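Local coordinates for fucolectin-related protein (Streptococcus pneumoniae, PDB 2WMF) that probably hydrolyses glycosidic bonds in host blood-group carbohydrate antigens, as a family 98 glycoside hydrolase linked to fucose utilization, at residues L39-Y45 with V289-A295. Sequence-based numbering, arbitrary orientation.
Sequences LLLSPLY and VYNFECA
Leu39 and Leu41 meet Tyr290 through two backbone hydrogen bonds, Tyr290 N to Leu39 O (3.0 Å) and Leu41 N to Tyr290 O (2.9 Å, almost straight at 176°), which join the two strands in parallel. Packing is tight at this end. On one face Leu40, its CG turned away from the backbone N (chi1 174°), brings CD1 to the edge of the Phe292 ring, 3.6 Å from CE2, and the two side chains cross at about a right angle; helix 307-322 covers both, and helix 272-283 also packs on Phe292. On the other face Leu41 CD1 lies against the amide of Asn291, 3.7 Å from ND2. That amide is held at both ends, its OD1 accepting Phe292 N (2.9 Å) and its ND2 bonding to Glu77 on strand 74-79. Farther along, the strands part and direct backbone pairing gives way to side chains and water. Pro43 CG and Tyr45 CE2 both touch Ala295 CB, the latter at 3.8 Å, while one water links Tyr45 OH to Ala295 N and Glu293 remains partly exposed. Strand 39-45 is the first and strand 289-293 the last of eight parallel strands, and their pairing closes the (beta/alpha)8 TIM barrel of this glycoside hydrolase's catalytic module.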
loop_
_atom_site.group_PDB
_atom_site.type_symbol
_atom_site.label_atom_id
_atom_site.label_comp_id
_atom_site.label_asym_id
_atom_site.label_seq_id
_atom_site.Cartn_x
_atom_site.Cartn_y
_atom_site.Cartn_z
ATOM N N LEU A 39 8.621 3.063 6.219
ATOM C CA LEU A 39 8.417 2.025 7.214
ATOM C C LEU A 39 7.588 0.857 6.665
ATOM O O LEU A 39 6.517 1.053 6.065
ATOM C CB LEU A 39 7.720 2.594 8.492
ATOM C CG LEU A 39 7.433 1.583 9.607
ATOM C CD1 LEU A 39 8.782 1.088 10.174
ATOM C CD2 LEU A 39 6.559 2.165 10.742
ATOM N N LEU A 40 8.153 -0.343 6.795
ATOM C CA LEU A 40 7.453 -1.589 6.422
ATOM C C LEU A 40 7.044 -2.312 7.692
ATOM O O LEU A 40 7.898 -2.672 8.502
ATOM C CB LEU A 40 8.370 -2.462 5.557
ATOM C CG LEU A 40 7.857 -3.872 5.193
ATOM C CD1 LEU A 40 6.711 -3.719 4.174
ATOM C CD2 LEU A 40 8.949 -4.810 4.625
ATOM N N LEU A 41 5.734 -2.548 7.853
ATOM C CA LEU A 41 5.187 -3.315 8.928
ATOM C C LEU A 41 4.836 -4.748 8.450
ATOM O O LEU A 41 4.212 -4.929 7.409
ATOM C CB LEU A 41 3.936 -2.663 9.516
ATOM C CG LEU A 41 4.155 -1.339 10.257
ATOM C CD1 LEU A 41 2.833 -0.564 10.453
ATOM C CD2 LEU A 41 4.838 -1.602 11.599
ATOM N N SER A 42 5.273 -5.723 9.228
ATOM C CA SER A 42 4.962 -7.135 9.027
ATOM C C SER A 42 4.310 -7.681 10.289
ATOM O O SER A 42 4.858 -7.547 11.376
ATOM C CB SER A 42 6.203 -7.936 8.665
ATOM O OG SER A 42 6.927 -7.344 7.596
ATOM N N PRO A 43 3.097 -8.266 10.161
ATOM C CA PRO A 43 2.321 -8.628 11.328
ATOM C C PRO A 43 2.397 -10.075 11.828
ATOM O O PRO A 43 2.481 -11.033 11.022
ATOM C CB PRO A 43 0.886 -8.350 10.880
ATOM C CG PRO A 43 0.918 -8.695 9.437
ATOM C CD PRO A 43 2.305 -8.445 8.922
ATOM N N LEU A 44 2.366 -10.197 13.153
ATOM C CA LEU A 44 2.139 -11.468 13.878
ATOM C C LEU A 44 0.819 -11.373 14.697
ATOM O O LEU A 44 0.378 -10.300 15.126
ATOM C CB LEU A 44 3.318 -11.727 14.839
ATOM C CG LEU A 44 4.682 -12.020 14.182
ATOM C CD1 LEU A 44 5.827 -11.976 15.263
ATOM C CD2 LEU A 44 4.734 -13.356 13.315
ATOM N N TYR A 45 0.220 -12.534 14.955
ATOM C CA TYR A 45 -1.135 -12.640 15.513
ATOM C C TYR A 45 -1.147 -13.601 16.704
ATOM O O TYR A 45 -0.599 -14.706 16.629
ATOM C CB TYR A 45 -2.127 -13.106 14.437
ATOM C CG TYR A 45 -2.209 -12.096 13.330
ATOM C CD1 TYR A 45 -3.150 -11.096 13.337
ATOM C CD2 TYR A 45 -1.298 -12.126 12.291
ATOM C CE1 TYR A 45 -3.184 -10.139 12.324
ATOM C CE2 TYR A 45 -1.313 -11.172 11.276
ATOM C CZ TYR A 45 -2.267 -10.173 11.306
ATOM O OH TYR A 45 -2.305 -9.220 10.295
ATOM N N VAL A 289 4.313 4.617 4.745
ATOM C CA VAL A 289 4.093 3.526 5.673
ATOM C C VAL A 289 3.257 2.443 4.973
ATOM O O VAL A 289 2.219 2.742 4.447
ATOM C CB VAL A 289 3.377 4.015 6.981
ATOM C CG1 VAL A 289 3.008 2.804 7.857
ATOM C CG2 VAL A 289 4.274 5.026 7.719
ATOM N N TYR A 290 3.741 1.210 5.013
ATOM C CA TYR A 290 3.155 0.066 4.283
ATOM C C TYR A 290 2.918 -1.101 5.232
ATOM O O TYR A 290 3.855 -1.556 5.922
ATOM C CB TYR A 290 4.098 -0.367 3.153
ATOM C CG TYR A 290 4.527 0.738 2.212
ATOM C CD1 TYR A 290 3.859 0.958 1.014
ATOM C CD2 TYR A 290 5.639 1.527 2.493
ATOM C CE1 TYR A 290 4.267 1.955 0.142
ATOM C CE2 TYR A 290 6.053 2.543 1.638
ATOM C CZ TYR A 290 5.364 2.750 0.449
ATOM O OH TYR A 290 5.767 3.739 -0.423
ATOM N N ASN A 291 1.671 -1.579 5.256
ATOM C CA ASN A 291 1.236 -2.694 6.053
ATOM C C ASN A 291 0.387 -3.606 5.155
ATOM O O ASN A 291 -0.036 -3.163 4.107
ATOM C CB ASN A 291 0.418 -2.178 7.267
ATOM C CG ASN A 291 0.352 -3.145 8.443
ATOM O OD1 ASN A 291 0.726 -4.327 8.374
ATOM N ND2 ASN A 291 -0.133 -2.601 9.583
ATOM N N PHE A 292 0.151 -4.849 5.583
ATOM C CA PHE A 292 -0.429 -5.878 4.720
ATOM C C PHE A 292 -1.254 -6.901 5.481
ATOM O O PHE A 292 -0.919 -7.265 6.618
ATOM C CB PHE A 292 0.666 -6.644 3.956
ATOM C CG PHE A 292 1.508 -5.735 3.135
ATOM C CD1 PHE A 292 1.149 -5.422 1.828
ATOM C CD2 PHE A 292 2.599 -5.088 3.710
ATOM C CE1 PHE A 292 1.895 -4.525 1.078
ATOM C CE2 PHE A 292 3.361 -4.162 2.972
ATOM C CZ PHE A 292 2.980 -3.864 1.658
ATOM N N GLU A 293 -2.301 -7.366 4.813
ATOM C CA GLU A 293 -2.997 -8.608 5.155
ATOM C C GLU A 293 -3.336 -9.287 3.834
ATOM O O GLU A 293 -3.254 -8.664 2.799
ATOM C CB GLU A 293 -4.316 -8.295 5.893
ATOM C CG GLU A 293 -4.189 -7.575 7.198
ATOM C CD GLU A 293 -5.522 -7.443 7.980
ATOM O OE1 GLU A 293 -6.348 -8.400 7.950
ATOM O OE2 GLU A 293 -5.733 -6.380 8.617
ATOM N N CYS A 294 -3.735 -10.558 3.835
ATOM C CA CYS A 294 -3.643 -11.530 4.948
ATOM C C CYS A 294 -2.247 -12.186 4.987
ATOM O O CYS A 294 -1.781 -12.743 3.978
ATOM C CB CYS A 294 -4.664 -12.630 4.727
ATOM S SG CYS A 294 -4.582 -13.989 5.946
ATOM N N ALA A 295 -1.613 -12.119 6.167
ATOM C CA ALA A 295 -0.208 -12.474 6.397
ATOM C C ALA A 295 0.146 -13.898 6.062
ATOM O O ALA A 295 1.297 -14.188 5.760
ATOM C CB ALA A 295 0.164 -12.179 7.870
HETATM O O HOH W 1 -3.097 -10.766 8.202
#